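PDB 1O59: allantoicase from Saccharomyces cerevisiae, which catalyses the hydrolysis of allantoate to (S)-ureidoglycolate and urea, a step of allantoin degradation that lets yeast use purines as a secondary nitrogen source. Local coordinates for residues 33-38 / 194-199; 40-45 / 100-105; 130-135 / 174-179. One frame throughout, in Å; residues are numbered along the deposited sequence. Where two conformers were deposited one is given.

In the fold
All three contacts lie within residues 33-199. Residues 33-38 of contact 1 come first and 194-199 last, so contact 1 brackets the other two. Both segments of contact 2 precede those of contact 3. The centres of contacts 1 and 2 are about 8 Å apart, those of 2 and 3 about 11 Å, and those of 1 and 3 about 13 Å. Contact 1 lies in the branched sheet containing strand 186-196, contact 3 in the five-stranded sheet containing strand 176-182. Segment 100-105 leads from strand 94-99 to strand 105-113, and its backbone bonds to V37, V197, F174 and T175. It thus links two sheets, consistent with a galactose-binding-domain-like beta sandwich.

Contact 1 (33-38 / 194-199); sequences KAVDVI and GRVVPP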
loop_
_atom_site.group_PDB
_atom_site.type_symbol
_atom_site.label_atom_id
_atom_site.label_comp_id
_atom_site.label_asym_id
_atom_site.label_seq_id
_atom_site.Cartn_x
_atom_site.Cartn_y
_atom_site.Cartn_z
ATOM N N LYS A 33 6.683 3.262 8.879
ATOM C CA LYS A 33 5.573 2.310 8.965
ATOM C C LYS A 33 4.447 2.671 7.996
ATOM O O LYS A 33 3.260 2.543 8.326
ATOM C CB LYS A 33 5.033 2.230 10.407
ATOM C CG LYS A 33 6.113 2.178 11.520
ATOM C CD LYS A 33 7.117 1.002 11.380
ATOM C CE LYS A 33 8.186 1.029 12.509
ATOM N NZ LYS A 33 8.936 -0.252 12.623
ATOM N N ALA A 34 4.814 3.111 6.803
ATOM C CA ALA A 34 3.848 3.674 5.886
ATOM C C ALA A 34 3.456 2.727 4.767
ATOM O O ALA A 34 4.196 1.796 4.420
ATOM C CB ALA A 34 4.389 4.928 5.299
ATOM N N VAL A 35 2.292 3.025 4.186
ATOM C CA VAL A 35 1.697 2.280 3.076
ATOM C C VAL A 35 1.105 3.268 2.068
ATOM O O VAL A 35 0.921 4.441 2.388
ATOM C CB VAL A 35 0.576 1.344 3.576
ATOM C CG1 VAL A 35 1.128 0.303 4.568
ATOM C CG2 VAL A 35 -0.573 2.159 4.218
ATOM N N ASP A 36 0.805 2.785 0.864
ATOM C CA ASP A 36 0.115 3.588 -0.165
ATOM C C ASP A 36 -1.378 3.717 0.163
ATOM O O ASP A 36 -2.216 2.837 -0.166
ATOM C CB ASP A 36 0.334 2.988 -1.548
ATOM C CG ASP A 36 -0.425 3.712 -2.640
ATOM O OD1 ASP A 36 -0.755 4.913 -2.439
ATOM O OD2 ASP A 36 -0.718 3.143 -3.736
ATOM N N VAL A 37 -1.703 4.834 0.813
ATOM C CA VAL A 37 -3.023 5.023 1.373
ATOM C C VAL A 37 -4.060 5.414 0.317
ATOM O O VAL A 37 -5.247 5.473 0.637
ATOM C CB VAL A 37 -3.016 6.075 2.504
ATOM C CG1 VAL A 37 -2.165 5.607 3.691
ATOM C CG2 VAL A 37 -2.536 7.449 1.971
ATOM N N ILE A 38 -3.608 5.715 -0.911
ATOM C CA ILE A 38 -4.508 6.029 -2.028
ATOM C C ILE A 38 -4.643 4.916 -3.062
ATOM O O ILE A 38 -5.417 5.065 -4.015
ATOM C CB ILE A 38 -4.113 7.330 -2.754
ATOM C CG1 ILE A 38 -2.747 7.192 -3.439
ATOM C CG2 ILE A 38 -4.131 8.475 -1.771
ATOM C CD1 ILE A 38 -2.259 8.442 -4.128
ATOM N N GLY A 194 1.640 6.950 3.682
ATOM C CA GLY A 194 1.331 7.532 4.989
ATOM C C GLY A 194 1.221 6.521 6.123
ATOM O O GLY A 194 0.986 5.350 5.895
ATOM N N ARG A 195 1.421 6.987 7.349
ATOM C CA ARG A 195 1.323 6.145 8.520
ATOM C C ARG A 195 -0.143 6.217 8.857
ATOM O O ARG A 195 -0.659 7.293 9.090
ATOM C CB ARG A 195 2.216 6.655 9.673
ATOM C CG ARG A 195 2.607 5.610 10.693
ATOM C CD ARG A 195 1.471 5.087 11.554
ATOM N NE ARG A 195 1.952 4.024 12.434
ATOM C CZ ARG A 195 1.799 2.721 12.235
ATOM N NH1 ARG A 195 1.133 2.261 11.196
ATOM N NH2 ARG A 195 2.316 1.871 13.111
ATOM N N VAL A 196 -0.812 5.069 8.858
ATOM C CA VAL A 196 -2.241 5.018 9.064
ATOM C C VAL A 196 -2.558 5.300 10.513
ATOM O O VAL A 196 -1.862 4.848 11.415
ATOM C CB VAL A 196 -2.843 3.642 8.636
ATOM C CG1 VAL A 196 -4.342 3.567 8.959
ATOM C CG2 VAL A 196 -2.604 3.387 7.176
ATOM N N VAL A 197 -3.610 6.088 10.701
ATOM C CA VAL A 197 -4.234 6.300 11.994
ATOM C C VAL A 197 -5.420 5.346 12.135
ATOM O O VAL A 197 -6.413 5.482 11.398
ATOM C CB VAL A 197 -4.789 7.730 12.112
ATOM C CG1 VAL A 197 -5.404 7.948 13.499
ATOM C CG2 VAL A 197 -3.687 8.756 11.828
ATOM N N PRO A 198 -5.362 4.401 13.068
ATOM C CA PRO A 198 -6.516 3.534 13.281
ATOM C C PRO A 198 -7.737 4.360 13.810
ATOM O O PRO A 198 -7.550 5.362 14.564
ATOM C CB PRO A 198 -6.023 2.542 14.351
ATOM C CG PRO A 198 -4.916 3.285 15.105
ATOM C CD PRO A 198 -4.265 4.131 14.027
ATOM N N PRO A 199 -8.964 3.943 13.449
ATOM C CA PRO A 199 -10.201 4.627 13.906
ATOM C C PRO A 199 -10.682 4.145 15.288
ATOM O O PRO A 199 -10.244 4.674 16.320
ATOM C CB PRO A 199 -11.217 4.215 12.826
ATOM C CG PRO A 199 -10.822 2.757 12.524
ATOM C CD PRO A 199 -9.278 2.781 12.580
HETATM O O HOH W 1 0.508 2.569 8.313
#
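An antiparallel bridge joins the short strand 35-36 to the end of strand 186-196, in the branched sheet that also holds strand 105-113. V35 and G194 form a hydrogen-bonded pair. G194 N donates to V35 O at 2.9 Å, and V35 N donates to G194 O at 3.2 Å. The second donor stands above the carbonyl plane, 35° out of it. A34 CA adds a CA-H...O contact to the same G194 O at 3.3 Å. G194 has no side chain, and V37 CG1 packs against its backbone.

Beyond the bridge, K33 and R195 run side by side in the same direction. In one of R195's two conformers, K33 CB sits over the centre of one guanidinium face, 3.7 Å above the plane. The K33 chain bends at chi2 (-57°), and K33 NZ bonds to Q263 OE1 and stays 7.0 Å from R195 NH2. R195 NH1 there bonds to G216 O. A water ties the end of the bridge together: it donates to K33 O and accepts from V196 N at 2.9 Å, with a weak bond from R195 NH1.

V196 contributes its CG2 branch, which meets V35 CG2 at 3.8 Å and V37 CG1 at 4.2 Å. This is a small apolar contact beside the bridge.

K33 leaves the helix 21-31 with positive phi (56°), and the chain then enters the sheet. V35 and K33 also touch V218 of strand 218-222, in the second allantoicase repeat. On the other edge of strand 186-196, R195 bonds through its backbone to H106 of strand 105-113.

Contact 2 (40-45 / 100-105); sequences SKLGGQ and MGVAAA
With chi1 at 53° and chi2 at 66°, L42 turns its CD1 methyl onto the G101 backbone. CG sits between the backbone N and the carbonyl carbon. CD1 lies 3.6 Å from G101 CA and 3.8 Å from G101 N. It also reaches V102 CG1 at 4.3 Å, a looser apolar contact.

The backbones meet at two glycines, with G43 CA and G101 CA 3.9 Å apart. G101 CA makes a CA-H...O contact with L42 O at 3.2 Å. A longer one goes to G43 O. A side chain on G101 would head toward the other loop and clash with L42 O, G43 C and G44 N. G43 has positive phi (103°), and a CB there would jam against the carbonyl O of L42. Both positions therefore call for glycine.

The two segments are loops that flank neighbouring strands of the five-stranded sheet. Residues 40-45 lead into strand 45-49, and residues 100-105 leave strand 94-99, with a backbone bond between Q45 and K99. One water bridges the loops, donating to G43 O at 2.9 Å and to M100 O at 3.0 Å.

The side chain of M100, a selenomethionine, starts out away from residues 40-45 and packs on V37. G101 bonds through its backbone to V37 as well. At the far end of the first loop, K41 NZ forms a salt bridge with D231.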
loop_
_atom_site.group_PDB
_atom_site.type_symbol
_atom_site.label_atom_id
_atom_site.label_comp_id
_atom_site.label_asym_id
_atom_site.label_seq_id
_atom_site.Cartn_x
_atom_site.Cartn_y
_atom_site.Cartn_z
ATOM N N SER A 40 -5.921 1.778 -4.974
ATOM C CA SER A 40 -7.237 1.158 -5.134
ATOM C C SER A 40 -7.390 -0.176 -4.408
ATOM O O SER A 40 -8.502 -0.579 -4.055
ATOM C CB SER A 40 -7.521 0.934 -6.604
ATOM O OG SER A 40 -6.618 0.004 -7.139
ATOM N N LYS A 41 -6.270 -0.857 -4.203
ATOM C CA LYS A 41 -6.256 -2.171 -3.560
ATOM C C LYS A 41 -6.527 -2.139 -2.063
ATOM O O LYS A 41 -6.787 -3.203 -1.497
ATOM C CB LYS A 41 -4.947 -2.912 -3.816
ATOM C CG LYS A 41 -3.728 -2.391 -3.059
ATOM C CD LYS A 41 -2.516 -3.221 -3.490
ATOM C CE LYS A 41 -1.291 -2.979 -2.670
ATOM N NZ LYS A 41 -0.185 -3.833 -3.223
ATOM N N LEU A 42 -6.450 -0.964 -1.423
ATOM C CA LEU A 42 -6.999 -0.834 -0.079
ATOM C C LEU A 42 -8.181 0.127 -0.043
ATOM O O LEU A 42 -8.632 0.538 1.011
ATOM C CB LEU A 42 -5.933 -0.500 0.984
ATOM C CG LEU A 42 -4.986 0.684 0.830
ATOM C CD1 LEU A 42 -5.742 2.030 0.896
ATOM C CD2 LEU A 42 -3.864 0.626 1.876
ATOM N N GLY A 43 -8.708 0.437 -1.206
ATOM C CA GLY A 43 -9.973 1.134 -1.301
ATOM C C GLY A 43 -9.868 2.607 -1.639
ATOM O O GLY A 43 -10.848 3.340 -1.484
ATOM N N GLY A 44 -8.695 3.038 -2.095
ATOM C CA GLY A 44 -8.531 4.386 -2.619
ATOM C C GLY A 44 -9.480 4.656 -3.780
ATOM O O GLY A 44 -9.719 3.765 -4.603
ATOM N N GLN A 45 -10.014 5.873 -3.847
ATOM C CA GLN A 45 -11.028 6.234 -4.827
ATOM C C GLN A 45 -10.802 7.601 -5.420
ATOM O O GLN A 45 -10.605 8.579 -4.686
ATOM C CB GLN A 45 -12.395 6.288 -4.170
ATOM C CG GLN A 45 -13.240 5.055 -4.341
ATOM C CD GLN A 45 -14.195 4.869 -3.155
ATOM O OE1 GLN A 45 -14.742 5.859 -2.616
ATOM N NE2 GLN A 45 -14.373 3.608 -2.722
HETATM N N MSE A 100 -8.636 8.441 0.457
HETATM C CA MSE A 100 -7.864 7.277 0.897
HETATM C C MSE A 100 -8.786 6.098 1.181
HETATM O O MSE A 100 -9.972 6.260 1.482
HETATM C CB MSE A 100 -7.106 7.556 2.206
HETATM C CG MSE A 100 -6.126 8.688 2.146
HETATM SE SE MSE A 100 -5.420 9.085 3.903
HETATM C CE MSE A 100 -4.596 10.568 3.426
ATOM N N GLY A 101 -8.197 4.906 1.144
ATOM C CA GLY A 101 -8.930 3.704 1.486
ATOM C C GLY A 101 -8.894 3.465 2.971
ATOM O O GLY A 101 -9.728 2.787 3.503
ATOM N N VAL A 102 -7.894 4.016 3.644
ATOM C CA VAL A 102 -7.862 4.044 5.112
ATOM C C VAL A 102 -8.604 5.282 5.619
ATOM O O VAL A 102 -8.859 6.215 4.873
ATOM C CB VAL A 102 -6.426 4.053 5.630
ATOM C CG1 VAL A 102 -5.735 2.794 5.169
ATOM C CG2 VAL A 102 -5.667 5.309 5.157
ATOM N N ALA A 103 -8.937 5.277 6.897
ATOM C CA ALA A 103 -9.719 6.350 7.512
ATOM C C ALA A 103 -9.000 7.715 7.597
ATOM O O ALA A 103 -9.670 8.763 7.555
ATOM C CB ALA A 103 -10.137 5.916 8.901
ATOM N N ALA A 104 -7.670 7.682 7.764
ATOM C CA ALA A 104 -6.843 8.854 7.938
ATOM C C ALA A 104 -5.361 8.453 8.021
ATOM O O ALA A 104 -5.019 7.332 8.390
ATOM C CB ALA A 104 -7.247 9.598 9.188
ATOM N N ALA A 105 -4.472 9.373 7.684
ATOM C CA ALA A 105 -3.044 9.116 7.765
ATOM C C ALA A 105 -2.198 10.400 7.842
ATOM O O ALA A 105 -2.601 11.468 7.364
ATOM C CB ALA A 105 -2.612 8.277 6.559
HETATM O O HOH W 2 -12.119 5.754 -0.591
#

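Contact 3 (130-135 / 174-179); sequences LYDEGE and FTHIKL
T175 reaches across to residues 130-135. Its CB lies near L130 O and D132 N. From CB the chain forks. OG1 accepts a hydrogen bond from D132 N at 2.9 Å. It also pairs with H176 ND1 at 2.7 Å, lying in the plane of the imidazole at its edge. CG2 takes the other branch, anti to the carbonyl carbon. It meets D132 O at 3.3 Å and then Y131 CD1 at 3.6 Å.

Two residues, T175 and H176, stand opposite the single L130, which makes a classic beta bulge. L130 O accepts from both backbones, T175 N at 2.8 Å and H176 N at 3.1 Å. L130 N returns a bond to H176 O. A valine in place of T175 would probably leave D132 N and H176 ND1 without this shared partner. L130 CD1 lies alongside the H176 side chain, 4.0 Å from ND1. The F174 ring turns its edge to L130 C, with CD1 at 3.6 Å.

D132 OD1 forms a salt bridge with R145. The bulge lies where strand 124-130 ends and strand 176-182 begins, next to each other in the five-stranded sheet. On the other side of strand 176-182, I177 bonds through its backbone to I98 of strand 94-99.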
loop_
_atom_site.group_PDB
_atom_site.type_symbol
_atom_site.label_atom_id
_atom_site.label_comp_id
_atom_site.label_asym_id
_atom_site.label_seq_id
_atom_site.Cartn_x
_atom_site.Cartn_y
_atom_site.Cartn_z
ATOM N N LEU A 130 -6.370 17.129 2.652
ATOM C CA LEU A 130 -7.289 17.596 3.679
ATOM C C LEU A 130 -7.862 16.495 4.581
ATOM O O LEU A 130 -7.802 15.294 4.289
ATOM C CB LEU A 130 -8.401 18.475 3.068
ATOM C CG LEU A 130 -9.614 17.982 2.254
ATOM C CD1 LEU A 130 -10.601 17.080 3.050
ATOM C CD2 LEU A 130 -10.348 19.227 1.735
ATOM N N TYR A 131 -8.418 16.959 5.684
ATOM C CA TYR A 131 -9.042 16.128 6.675
ATOM C C TYR A 131 -10.549 16.385 6.683
ATOM O O TYR A 131 -11.001 17.475 7.041
ATOM C CB TYR A 131 -8.479 16.439 8.059
ATOM C CG TYR A 131 -9.044 15.523 9.083
ATOM C CD1 TYR A 131 -8.606 14.217 9.151
ATOM C CD2 TYR A 131 -10.039 15.936 9.961
ATOM C CE1 TYR A 131 -9.125 13.336 10.064
ATOM C CE2 TYR A 131 -10.565 15.056 10.897
ATOM C CZ TYR A 131 -10.097 13.749 10.930
ATOM O OH TYR A 131 -10.559 12.827 11.829
ATOM N N ASP A 132 -11.312 15.363 6.298
ATOM C CA ASP A 132 -12.765 15.433 6.279
ATOM C C ASP A 132 -13.378 14.334 7.140
ATOM O O ASP A 132 -12.924 13.200 7.144
ATOM C CB ASP A 132 -13.251 15.343 4.849
ATOM C CG ASP A 132 -14.736 15.262 4.745
ATOM O OD1 ASP A 132 -15.431 16.110 5.340
ATOM O OD2 ASP A 132 -15.291 14.363 4.071
ATOM N N GLU A 133 -14.407 14.702 7.889
ATOM C CA GLU A 133 -15.056 13.803 8.840
ATOM C C GLU A 133 -16.266 13.103 8.211
ATOM O O GLU A 133 -16.181 11.925 7.869
ATOM C CB GLU A 133 -15.456 14.597 10.078
ATOM C CG GLU A 133 -14.277 15.087 10.918
ATOM C CD GLU A 133 -14.318 14.537 12.339
ATOM O OE1 GLU A 133 -13.897 13.374 12.564
ATOM O OE2 GLU A 133 -14.792 15.283 13.234
ATOM N N GLY A 134 -17.380 13.817 8.029
ATOM C CA GLY A 134 -18.596 13.201 7.472
ATOM C C GLY A 134 -18.417 12.909 5.994
ATOM O O GLY A 134 -18.019 13.821 5.240
ATOM N N GLU A 135 -18.679 11.668 5.551
ATOM C CA GLU A 135 -18.886 11.444 4.100
ATOM C C GLU A 135 -20.211 12.193 3.743
ATOM O O GLU A 135 -21.304 11.611 3.549
ATOM C CB GLU A 135 -18.821 9.946 3.687
ATOM C CG GLU A 135 -19.031 9.627 2.179
ATOM C CD GLU A 135 -18.084 10.342 1.165
ATOM O OE1 GLU A 135 -17.040 10.943 1.546
ATOM O OE2 GLU A 135 -18.378 10.291 -0.065
ATOM N N PHE A 174 -4.740 13.334 7.607
ATOM C CA PHE A 174 -5.568 13.661 6.445
ATOM C C PHE A 174 -6.342 12.437 5.942
ATOM O O PHE A 174 -5.999 11.306 6.279
ATOM C CB PHE A 174 -4.681 14.204 5.319
ATOM C CG PHE A 174 -3.889 15.418 5.707
ATOM C CD1 PHE A 174 -4.498 16.650 5.780
ATOM C CD2 PHE A 174 -2.546 15.329 6.038
ATOM C CE1 PHE A 174 -3.792 17.765 6.144
ATOM C CE2 PHE A 174 -1.843 16.471 6.404
ATOM C CZ PHE A 174 -2.472 17.673 6.441
ATOM N N THR A 175 -7.367 12.705 5.123
ATOM C CA THR A 175 -8.296 11.696 4.577
ATOM C C THR A 175 -8.391 11.694 3.050
ATOM O O THR A 175 -8.836 10.713 2.466
ATOM C CB THR A 175 -9.728 11.967 5.069
ATOM O OG1 THR A 175 -10.116 13.279 4.648
ATOM C CG2 THR A 175 -9.861 11.999 6.605
ATOM N N HIS A 176 -8.044 12.821 2.433
ATOM C CA HIS A 176 -8.165 13.066 1.001
ATOM C C HIS A 176 -6.874 13.724 0.468
ATOM O O HIS A 176 -6.256 14.519 1.154
ATOM C CB HIS A 176 -9.305 14.045 0.727
ATOM C CG HIS A 176 -10.673 13.472 0.918
ATOM N ND1 HIS A 176 -11.214 13.237 2.163
ATOM C CD2 HIS A 176 -11.626 13.129 0.018
ATOM C CE1 HIS A 176 -12.434 12.756 2.022
ATOM N NE2 HIS A 176 -12.710 12.682 0.730
ATOM N N ILE A 177 -6.525 13.410 -0.778
ATOM C CA ILE A 177 -5.331 13.930 -1.436
ATOM C C ILE A 177 -5.721 14.631 -2.722
ATOM O O ILE A 177 -6.608 14.171 -3.430
ATOM C CB ILE A 177 -4.344 12.743 -1.747
ATOM C CG1 ILE A 177 -3.900 12.059 -0.429
ATOM C CG2 ILE A 177 -3.145 13.213 -2.603
ATOM C CD1 ILE A 177 -3.305 12.988 0.566
ATOM N N LYS A 178 -5.046 15.745 -2.994
ATOM C CA LYS A 178 -5.156 16.467 -4.264
ATOM C C LYS A 178 -3.807 16.461 -4.960
ATOM O O LYS A 178 -2.793 16.948 -4.434
ATOM C CB LYS A 178 -5.610 17.926 -4.073
ATOM C CG LYS A 178 -6.262 18.531 -5.325
ATOM C CD LYS A 178 -6.182 20.041 -5.422
ATOM C CE LYS A 178 -6.847 20.736 -4.279
ATOM N NZ LYS A 178 -6.893 22.198 -4.442
ATOM N N LEU A 179 -3.807 15.913 -6.162
ATOM C CA LEU A 179 -2.640 15.943 -7.021
ATOM C C LEU A 179 -2.828 17.058 -8.027
ATOM O O LEU A 179 -3.854 17.142 -8.681
ATOM C CB LEU A 179 -2.499 14.592 -7.717
ATOM C CG LEU A 179 -1.506 14.463 -8.871
ATOM C CD1 LEU A 179 -0.085 14.579 -8.398
ATOM C CD2 LEU A 179 -1.780 13.107 -9.534
#